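Local structure of pseudoperoxidase (Leishmania major, 5VIA) at residues S37-A49 with S272-R284. The protein binds heme b as a pseudoperoxidase, a member of the peroxidase family whose own peroxidase activity is doubtful. Numbering follows the deposited sequence.
With HEM (protoporphyrin IX containing Fe), chain B.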
ATOM      1  N   SER A  37       1.316  -5.080   6.085  1.00 27.18           N
ATOM      2  CA  SER A  37      -0.036  -4.765   6.531  1.00 26.79           C
ATOM      3  C   SER A  37      -0.544  -3.500   5.843  1.00 27.45           C
ATOM      4  O   SER A  37      -1.738  -3.378   5.568  1.00 28.44           O
ATOM      5  CB  SER A  37      -0.089  -4.608   8.050  1.00 27.96           C
ATOM      6  OG  SER A  37       0.409  -5.775   8.699  1.00 29.98           O
ATOM      7  N   ILE A  38       0.359  -2.568   5.554  1.00 26.46           N
ATOM      8  CA  ILE A  38      -0.013  -1.355   4.834  1.00 26.44           C
ATOM      9  C   ILE A  38      -0.372  -1.724   3.404  1.00 26.46           C
ATOM     10  O   ILE A  38      -1.400  -1.281   2.888  1.00 24.98           O
ATOM     11  CB  ILE A  38       1.123  -0.314   4.820  1.00 24.93           C
ATOM     12  CG1 ILE A  38       1.381   0.203   6.233  1.00 26.00           C
ATOM     13  CG2 ILE A  38       0.790   0.847   3.855  1.00 24.65           C
ATOM     14  CD1 ILE A  38       2.607   1.086   6.327  1.00 25.25           C
ATOM     15  N   ARG A  39       0.461  -2.555   2.770  1.00 25.92           N
ATOM     16  CA  ARG A  39       0.161  -3.010   1.422  1.00 26.51           C
ATOM     17  C   ARG A  39      -1.219  -3.675   1.371  1.00 27.75           C
ATOM     18  O   ARG A  39      -1.973  -3.475   0.427  1.00 27.24           O
ATOM     19  CB  ARG A  39       1.213  -3.991   0.899  1.00 27.32           C
ATOM     20  CG  ARG A  39       0.758  -4.605  -0.427  1.00 30.79           C
ATOM     21  CD  ARG A  39       1.873  -5.266  -1.223  1.00 31.77           C
ATOM     22  NE  ARG A  39       2.186  -6.581  -0.734  1.00 36.19           N
ATOM     23  CZ  ARG A  39       1.623  -7.703  -1.161  1.00 34.75           C
ATOM     24  NH1 ARG A  39       0.684  -7.676  -2.095  1.00 33.96           N
ATOM     25  NH2 ARG A  39       2.003  -8.851  -0.639  1.00 30.56           N
ATOM     26  N   THR A  40      -1.529  -4.451   2.405  1.00 27.11           N
ATOM     27  CA  THR A  40      -2.812  -5.134   2.507  1.00 27.16           C
ATOM     28  C   THR A  40      -4.019  -4.187   2.428  1.00 27.98           C
ATOM     29  O   THR A  40      -5.066  -4.567   1.914  1.00 28.39           O
ATOM     30  CB  THR A  40      -2.860  -5.957   3.788  1.00 31.80           C
ATOM     31  OG1 THR A  40      -1.773  -6.892   3.772  1.00 31.75           O
ATOM     32  CG2 THR A  40      -4.142  -6.733   3.870  1.00 34.86           C
ATOM     33  N   ALA A  41      -3.883  -2.962   2.925  1.00 26.99           N
ATOM     34  CA  ALA A  41      -5.000  -2.022   2.836  1.00 27.18           C
ATOM     35  C   ALA A  41      -5.274  -1.705   1.375  1.00 27.46           C
ATOM     36  O   ALA A  41      -6.433  -1.541   0.975  1.00 25.97           O
ATOM     37  CB  ALA A  41      -4.716  -0.763   3.608  1.00 26.88           C
ATOM     38  N   PHE A  42      -4.201  -1.595   0.591  1.00 22.88           N
ATOM     39  CA  PHE A  42      -4.321  -1.380  -0.847  1.00 23.48           C
ATOM     40  C   PHE A  42      -4.832  -2.616  -1.582  1.00 24.41           C
ATOM     41  O   PHE A  42      -5.718  -2.510  -2.445  1.00 23.23           O
ATOM     42  CB  PHE A  42      -2.992  -0.884  -1.464  1.00 22.66           C
ATOM     43  CG  PHE A  42      -2.991  -0.886  -2.975  1.00 23.79           C
ATOM     44  CD1 PHE A  42      -3.947  -0.162  -3.690  1.00 22.09           C
ATOM     45  CD2 PHE A  42      -2.040  -1.608  -3.681  1.00 24.88           C
ATOM     46  CE1 PHE A  42      -3.950  -0.165  -5.083  1.00 23.02           C
ATOM     47  CE2 PHE A  42      -2.038  -1.620  -5.065  1.00 26.96           C
ATOM     48  CZ  PHE A  42      -2.998  -0.900  -5.771  1.00 27.04           C
ATOM     49  N   VAL A  43      -4.278  -3.786  -1.262  1.00 22.18           N
ATOM     50  CA  VAL A  43      -4.773  -5.033  -1.847  1.00 21.16           C
ATOM     51  C   VAL A  43      -6.301  -5.132  -1.687  1.00 23.71           C
ATOM     52  O   VAL A  43      -7.027  -5.398  -2.660  1.00 22.54           O
ATOM     53  CB  VAL A  43      -4.100  -6.269  -1.195  1.00 23.66           C
ATOM     54  CG1 VAL A  43      -4.623  -7.533  -1.803  1.00 23.54           C
ATOM     55  CG2 VAL A  43      -2.578  -6.202  -1.363  1.00 23.71           C
ATOM     56  N   LEU A  44      -6.790  -4.889  -0.470  1.00 24.48           N
ATOM     57  CA  LEU A  44      -8.218  -5.043  -0.192  1.00 23.48           C
ATOM     58  C   LEU A  44      -9.032  -4.026  -0.980  1.00 24.52           C
ATOM     59  O   LEU A  44     -10.028  -4.376  -1.604  1.00 25.33           O
ATOM     60  CB  LEU A  44      -8.482  -4.904   1.308  1.00 25.07           C
ATOM     61  CG  LEU A  44      -7.932  -6.083   2.137  1.00 26.39           C
ATOM     62  CD1 LEU A  44      -8.127  -5.840   3.620  1.00 25.73           C
ATOM     63  CD2 LEU A  44      -8.599  -7.382   1.713  1.00 27.67           C
ATOM     64  N   ALA A  45      -8.587  -2.775  -0.966  1.00 24.01           N
ATOM     65  CA  ALA A  45      -9.299  -1.703  -1.653  1.00 23.67           C
ATOM     66  C   ALA A  45      -9.291  -1.915  -3.156  1.00 24.26           C
ATOM     67  O   ALA A  45     -10.302  -1.677  -3.821  1.00 23.06           O
ATOM     68  CB  ALA A  45      -8.691  -0.364  -1.307  1.00 22.30           C
ATOM     69  N   ALA A  46      -8.149  -2.347  -3.702  1.00 22.02           N
ATOM     70  CA  ALA A  46      -8.073  -2.621  -5.136  1.00 21.96           C
ATOM     71  C   ALA A  46      -9.024  -3.745  -5.502  1.00 22.62           C
ATOM     72  O   ALA A  46      -9.684  -3.707  -6.558  1.00 23.95           O
ATOM     73  CB  ALA A  46      -6.639  -2.959  -5.563  1.00 23.77           C
ATOM     74  N   ARG A  47      -9.115  -4.753  -4.641  1.00 26.48           N
ATOM     75  CA  ARG A  47     -10.031  -5.863  -4.905  1.00 25.45           C
ATOM     76  C   ARG A  47     -11.503  -5.415  -4.868  1.00 26.12           C
ATOM     77  O   ARG A  47     -12.299  -5.806  -5.726  1.00 27.12           O
ATOM     78  CB  ARG A  47      -9.779  -7.030  -3.947  1.00 27.56           C
ATOM     79  CG  ARG A  47      -8.479  -7.769  -4.246  1.00 29.38           C
ATOM     80  CD  ARG A  47      -8.097  -8.735  -3.127  1.00 31.52           C
ATOM     81  NE  ARG A  47      -9.101  -9.768  -2.942  1.00 33.66           N
ATOM     82  CZ  ARG A  47      -9.152 -10.889  -3.662  1.00 37.27           C
ATOM     83  NH1 ARG A  47      -8.250 -11.115  -4.621  1.00 36.94           N
ATOM     84  NH2 ARG A  47     -10.103 -11.785  -3.431  1.00 37.81           N
ATOM     85  N   ARG A  48     -11.864  -4.596  -3.888  1.00 23.96           N
ATOM     86  CA  ARG A  48     -13.241  -4.076  -3.837  1.00 25.53           C
ATOM     87  C   ARG A  48     -13.577  -3.240  -5.078  1.00 24.18           C
ATOM     88  O   ARG A  48     -14.727  -3.192  -5.520  1.00 25.69           O
ATOM     89  CB  ARG A  48     -13.458  -3.257  -2.565  1.00 24.17           C
ATOM     90  CG  ARG A  48     -13.388  -4.055  -1.259  1.00 26.59           C
ATOM     91  CD  ARG A  48     -13.926  -3.232  -0.063  1.00 25.18           C
ATOM     92  NE  ARG A  48     -13.300  -1.913   0.076  1.00 24.91           N
ATOM     93  CZ  ARG A  48     -12.115  -1.694   0.644  1.00 25.45           C
ATOM     94  NH1 ARG A  48     -11.399  -2.711   1.110  1.00 23.57           N
ATOM     95  NH2 ARG A  48     -11.634  -0.461   0.740  1.00 23.57           N
ATOM     96  N   ALA A  49     -12.567  -2.588  -5.646  1.00 25.00           N
ATOM     97  CA  ALA A  49     -12.761  -1.720  -6.806  1.00 26.04           C
ATOM     98  C   ALA A  49     -12.684  -2.463  -8.138  1.00 26.78           C
ATOM     99  O   ALA A  49     -12.952  -1.885  -9.189  1.00 25.58           O
ATOM    100  CB  ALA A  49     -11.750  -0.578  -6.781  1.00 25.46           C
ATOM    101  N   SER A 272      -5.454  12.041   3.880  1.00 25.74           N
ATOM    102  CA  SER A 272      -6.733  12.159   3.203  1.00 27.37           C
ATOM    103  C   SER A 272      -6.935  11.025   2.192  1.00 26.42           C
ATOM    104  O   SER A 272      -8.009  10.415   2.124  1.00 26.29           O
ATOM    105  CB  SER A 272      -6.846  13.528   2.525  1.00 29.83           C
ATOM    106  OG  SER A 272      -7.950  13.529   1.652  1.00 33.00           O
ATOM    107  N   ALA A 273      -5.896  10.734   1.415  1.00 26.04           N
ATOM    108  CA  ALA A 273      -5.949   9.634   0.454  1.00 24.00           C
ATOM    109  C   ALA A 273      -6.123   8.287   1.146  1.00 26.07           C
ATOM    110  O   ALA A 273      -6.931   7.450   0.716  1.00 24.59           O
ATOM    111  CB  ALA A 273      -4.682   9.609  -0.399  1.00 22.89           C
ATOM    112  N   PHE A 274      -5.346   8.059   2.202  1.00 25.26           N
ATOM    113  CA  PHE A 274      -5.356   6.739   2.832  1.00 23.29           C
ATOM    114  C   PHE A 274      -6.721   6.473   3.442  1.00 23.74           C
ATOM    115  O   PHE A 274      -7.267   5.377   3.330  1.00 23.05           O
ATOM    116  CB  PHE A 274      -4.241   6.609   3.877  1.00 24.02           C
ATOM    117  CG  PHE A 274      -3.865   5.186   4.173  1.00 22.11           C
ATOM    118  CD1 PHE A 274      -4.589   4.443   5.091  1.00 25.52           C
ATOM    119  CD2 PHE A 274      -2.795   4.583   3.525  1.00 25.25           C
ATOM    120  CE1 PHE A 274      -4.251   3.117   5.373  1.00 24.93           C
ATOM    121  CE2 PHE A 274      -2.452   3.243   3.804  1.00 24.82           C
ATOM    122  CZ  PHE A 274      -3.190   2.523   4.722  1.00 22.40           C
ATOM    123  N   THR A 275      -7.293   7.491   4.075  1.00 22.60           N
ATOM    124  CA  THR A 275      -8.645   7.369   4.594  1.00 25.24           C
ATOM    125  C   THR A 275      -9.682   7.048   3.502  1.00 25.49           C
ATOM    126  O   THR A 275     -10.507   6.145   3.682  1.00 25.61           O
ATOM    127  CB  THR A 275      -9.038   8.634   5.396  1.00 28.26           C
ATOM    128  OG1 THR A 275      -8.351   8.610   6.653  1.00 29.24           O
ATOM    129  CG2 THR A 275     -10.548   8.681   5.651  1.00 26.51           C
ATOM    130  N   LYS A 276      -9.665   7.768   2.380  1.00 25.07           N
ATOM    131  CA  LYS A 276     -10.579   7.455   1.275  0.68 24.76           C
ATOM    132  C   LYS A 276     -10.388   6.013   0.808  1.00 23.77           C
ATOM    133  O   LYS A 276     -11.354   5.297   0.539  1.00 23.33           O
ATOM    134  CB  LYS A 276     -10.344   8.382   0.081  0.68 25.05           C
ATOM    135  CG  LYS A 276     -10.898   9.807   0.191  0.68 31.05           C
ATOM    136  CD  LYS A 276     -10.786  10.484  -1.191  0.68 34.00           C
ATOM    137  CE  LYS A 276     -11.399  11.888  -1.273  0.68 34.80           C
ATOM    138  NZ  LYS A 276     -11.111  12.538  -2.613  0.68 25.73           N
ATOM    139  N   MET A 277      -9.135   5.592   0.699  1.00 25.09           N
ATOM    140  CA  MET A 277      -8.861   4.231   0.257  1.00 24.24           C
ATOM    141  C   MET A 277      -9.479   3.190   1.178  1.00 22.58           C
ATOM    142  O   MET A 277     -10.121   2.256   0.713  1.00 25.66           O
ATOM    143  CB  MET A 277      -7.351   3.987   0.147  1.00 22.26           C
ATOM    144  CG  MET A 277      -7.033   2.596  -0.379  1.00 25.09           C
ATOM    145  SD  MET A 277      -5.264   2.282  -0.490  1.00 23.95           S
ATOM    146  CE  MET A 277      -4.827   2.286   1.251  1.00 22.35           C
ATOM    147  N   ILE A 278      -9.293   3.341   2.489  1.00 22.66           N
ATOM    148  CA  ILE A 278      -9.763   2.311   3.408  1.00 24.66           C
ATOM    149  C   ILE A 278     -11.266   2.399   3.662  1.00 27.46           C
ATOM    150  O   ILE A 278     -11.835   1.502   4.275  1.00 27.16           O
ATOM    151  CB  ILE A 278      -8.994   2.304   4.745  1.00 24.48           C
ATOM    152  CG1 ILE A 278      -9.118   3.653   5.461  1.00 25.35           C
ATOM    153  CG2 ILE A 278      -7.520   1.941   4.498  1.00 21.33           C
ATOM    154  CD1 ILE A 278      -8.525   3.659   6.858  1.00 26.92           C
ATOM    155  N   GLU A 279     -11.900   3.477   3.192  1.00 24.42           N
ATOM    156  CA  GLU A 279     -13.360   3.600   3.283  1.00 26.13           C
ATOM    157  C   GLU A 279     -14.027   3.311   1.948  1.00 24.12           C
ATOM    158  O   GLU A 279     -15.250   3.131   1.887  1.00 26.69           O
ATOM    159  CB  GLU A 279     -13.772   5.000   3.770  1.00 27.36           C
ATOM    160  CG  GLU A 279     -13.285   5.342   5.180  1.00 29.28           C
ATOM    161  CD  GLU A 279     -13.851   6.656   5.710  1.00 29.64           C
ATOM    162  OE1 GLU A 279     -14.480   7.418   4.932  1.00 30.22           O
ATOM    163  OE2 GLU A 279     -13.663   6.925   6.913  1.00 30.24           O
ATOM    164  N   SER A 280     -13.231   3.263   0.883  1.00 24.33           N
ATOM    165  CA  SER A 280     -13.770   3.077  -0.474  1.00 26.14           C
ATOM    166  C   SER A 280     -14.542   1.776  -0.649  1.00 28.85           C
ATOM    167  O   SER A 280     -14.121   0.709  -0.170  1.00 27.21           O
ATOM    168  CB  SER A 280     -12.660   3.162  -1.524  1.00 23.32           C
ATOM    169  OG  SER A 280     -11.663   2.162  -1.327  1.00 23.75           O
ATOM    170  N   ASN A 281     -15.680   1.874  -1.337  1.00 25.31           N
ATOM    171  CA  ASN A 281     -16.543   0.728  -1.608  1.00 26.95           C
ATOM    172  C   ASN A 281     -17.040   0.028  -0.347  1.00 27.60           C
ATOM    173  O   ASN A 281     -17.250  -1.185  -0.347  1.00 32.81           O
ATOM    174  CB  ASN A 281     -15.882  -0.264  -2.578  1.00 25.97           C
ATOM    175  CG  ASN A 281     -15.760   0.290  -3.981  1.00 31.73           C
ATOM    176  OD1 ASN A 281     -14.651   0.561  -4.468  1.00 30.50           O
ATOM    177  ND2 ASN A 281     -16.898   0.474  -4.640  1.00 27.76           N
ATOM    178  N   PHE A 282     -17.211   0.802   0.724  1.00 26.85           N
ATOM    179  CA  PHE A 282     -17.927   0.341   1.914  1.00 30.04           C
ATOM    180  C   PHE A 282     -19.154   1.238   2.096  1.00 33.60           C
ATOM    181  O   PHE A 282     -19.065   2.444   1.900  1.00 34.91           O
ATOM    182  CB  PHE A 282     -17.053   0.453   3.165  1.00 28.52           C
ATOM    183  CG  PHE A 282     -15.996  -0.619   3.278  1.00 29.39           C
ATOM    184  CD1 PHE A 282     -16.354  -1.957   3.377  1.00 30.88           C
ATOM    185  CD2 PHE A 282     -14.654  -0.284   3.307  1.00 28.39           C
ATOM    186  CE1 PHE A 282     -15.385  -2.947   3.487  1.00 31.38           C
ATOM    187  CE2 PHE A 282     -13.671  -1.267   3.422  1.00 25.73           C
ATOM    188  CZ  PHE A 282     -14.043  -2.601   3.508  1.00 28.60           C
ATOM    189  N   LYS A 283     -20.292   0.667   2.473  1.00 35.40           N
ATOM    190  CA  LYS A 283     -21.476   1.489   2.720  1.00 37.18           C
ATOM    191  C   LYS A 283     -21.839   1.631   4.193  1.00 33.97           C
ATOM    192  O   LYS A 283     -21.579   0.735   5.003  1.00 37.73           O
ATOM    193  CB  LYS A 283     -22.673   0.942   1.952  1.00 38.28           C
ATOM    194  CG  LYS A 283     -22.518   1.038   0.448  1.00 39.55           C
ATOM    195  CD  LYS A 283     -23.689   0.366  -0.226  1.00 46.55           C
ATOM    196  CE  LYS A 283     -23.564   0.444  -1.732  1.00 52.55           C
ATOM    197  NZ  LYS A 283     -24.765  -0.156  -2.361  1.00 55.05           N
ATOM    198  N   ARG A 284     -22.449   2.769   4.523  1.00 35.08           N
ATOM    199  CA  ARG A 284     -22.979   3.021   5.859  1.00 36.95           C
ATOM    200  C   ARG A 284     -21.909   2.857   6.939  1.00 39.22           C
ATOM    201  O   ARG A 284     -22.141   2.218   7.963  1.00 40.02           O
ATOM    202  CB  ARG A 284     -24.204   2.135   6.139  1.00 40.89           C
ATOM    203  CG  ARG A 284     -25.443   2.505   5.300  1.00 41.94           C
ATOM    204  CD  ARG A 284     -26.607   1.520   5.478  1.00 44.50           C
ATOM    205  NE  ARG A 284     -26.329   0.243   4.826  1.00 47.59           N
ATOM    206  CZ  ARG A 284     -26.534  -0.004   3.531  1.00 46.51           C
ATOM    207  NH1 ARG A 284     -27.023   0.942   2.737  1.00 42.31           N
ATOM    208  NH2 ARG A 284     -26.240  -1.198   3.026  1.00 46.14           N
TER
HETATM  209  CHA HEM B 500       5.280  -3.146  -2.440  1.00 25.64           C
HETATM  210  CHB HEM B 500       4.336  -1.868  -7.048  1.00 20.37           C
HETATM  211  CHC HEM B 500       0.570   0.710  -5.392  1.00 21.94           C
HETATM  212  CHD HEM B 500       1.978   0.021  -0.775  1.00 23.87           C
HETATM  213  C1A HEM B 500       5.282  -3.072  -3.812  1.00 23.55           C
HETATM  214  C2A HEM B 500       6.103  -3.896  -4.671  1.00 21.81           C
HETATM  215  C3A HEM B 500       5.850  -3.562  -5.933  1.00 19.68           C
HETATM  216  C4A HEM B 500       4.854  -2.493  -5.930  1.00 19.96           C
HETATM  217  CMA HEM B 500       6.497  -4.182  -7.185  1.00 26.69           C
HETATM  218  CAA HEM B 500       7.060  -5.009  -4.190  1.00 22.76           C
HETATM  219  CBA HEM B 500       6.117  -6.171  -3.824  1.00 17.79           C
HETATM  220  CGA HEM B 500       6.849  -7.390  -3.308  1.00 26.20           C
HETATM  221  O1A HEM B 500       7.661  -7.967  -4.072  1.00 27.38           O
HETATM  222  O2A HEM B 500       6.591  -7.805  -2.144  1.00 25.36           O
HETATM  223  C1B HEM B 500       3.210  -1.070  -7.031  1.00 24.43           C
HETATM  224  C2B HEM B 500       2.552  -0.465  -8.166  1.00 20.83           C
HETATM  225  C3B HEM B 500       1.493   0.235  -7.731  1.00 26.03           C
HETATM  226  C4B HEM B 500       1.469   0.135  -6.273  1.00 26.16           C
HETATM  227  CMB HEM B 500       2.988  -0.646  -9.628  1.00 19.27           C
HETATM  228  CAB HEM B 500       0.541   1.019  -8.669  1.00 27.17           C
HETATM  229  CBB HEM B 500      -0.739   1.249  -8.356  1.00 22.93           C
HETATM  230  C1C HEM B 500       0.616   0.764  -4.010  1.00 20.65           C
HETATM  231  C2C HEM B 500      -0.304   1.496  -3.130  1.00 20.54           C
HETATM  232  C3C HEM B 500       0.099   1.292  -1.846  1.00 19.91           C
HETATM  233  C4C HEM B 500       1.275   0.436  -1.886  1.00 21.01           C
HETATM  234  CMC HEM B 500      -1.516   2.324  -3.642  1.00 19.51           C
HETATM  235  CAC HEM B 500      -0.463   1.764  -0.485  1.00 21.12           C
HETATM  236  CBC HEM B 500      -1.631   2.410  -0.354  1.00 45.69           C
HETATM  237  C1D HEM B 500       3.013  -0.882  -0.782  1.00 20.90           C
HETATM  238  C2D HEM B 500       3.736  -1.332   0.390  1.00 20.79           C
HETATM  239  C3D HEM B 500       4.771  -2.321  -0.130  1.00 21.50           C
HETATM  240  C4D HEM B 500       4.567  -2.366  -1.563  1.00 21.37           C
HETATM  241  CMD HEM B 500       3.509  -0.905   1.856  1.00 22.63           C
HETATM  242  CAD HEM B 500       5.799  -3.123   0.711  1.00 19.04           C
HETATM  243  CBD HEM B 500       5.059  -4.402   1.124  1.00 21.88           C
HETATM  244  CGD HEM B 500       5.945  -5.326   1.926  1.00 27.99           C
HETATM  245  O1D HEM B 500       5.537  -6.502   2.160  1.00 26.21           O
HETATM  246  O2D HEM B 500       7.052  -4.882   2.321  1.00 21.51           O
HETATM  247  NA  HEM B 500       4.533  -2.216  -4.612  1.00 21.47           N
HETATM  248  NB  HEM B 500       2.535  -0.678  -5.896  1.00 21.70           N
HETATM  249  NC  HEM B 500       1.570   0.130  -3.208  1.00 22.92           N
HETATM  250  ND  HEM B 500       3.537  -1.500  -1.915  1.00 21.48           N
HETATM  251 FE   HEM B 500       3.029  -1.124  -3.933  1.00 28.24          FE
HETATM  252  O   HOH W   1     -12.209   0.047  -3.162  1.00 21.70           O
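R48 spans from helix 33-49 to the turn that follows helix 263-279 and grips the carbonyl oxygen of S280 side-on. Both helices belong to the mainly helical heme peroxidase fold; their axes here cross at 52°, 9.2 Å apart at closest approach. R48 NE donates a hydrogen bond to S280 O at 2.8 Å. R48 NH2 donates a second to the same oxygen, on an in-plane lone pair. The oxygen sits close to the guanidinium plane. F282 covers one guanidinium face: its CE2 lies over the group's centre, 3.2 Å from R48 CZ, with the two planes 24° apart. A bend at chi3 (-53°) of R48 folds the group onto this ring, while its CD makes a CH-pi contact with the ring face. The opposite face rests against A45 CA.

Toward the heme the contact becomes apolar. A45 CB meets M277 CG, and A41 CB fits among F274 CZ, M277 CE and I278 CG2. M277 is extended as far as SD, which reaches the edge of the F42 ring; a bend at chi3 turns CE to 3.6 Å from heme CBC. F42 lays a ring face by heme CMC, and its side chain neighbours the axial ligand C60.

A type II beta turn, E279 to F282, presents S280 O. One water bridges A45 O, N281 OD1 and S280 OG; that hydroxyl donates to M277 O at 2.6 Å.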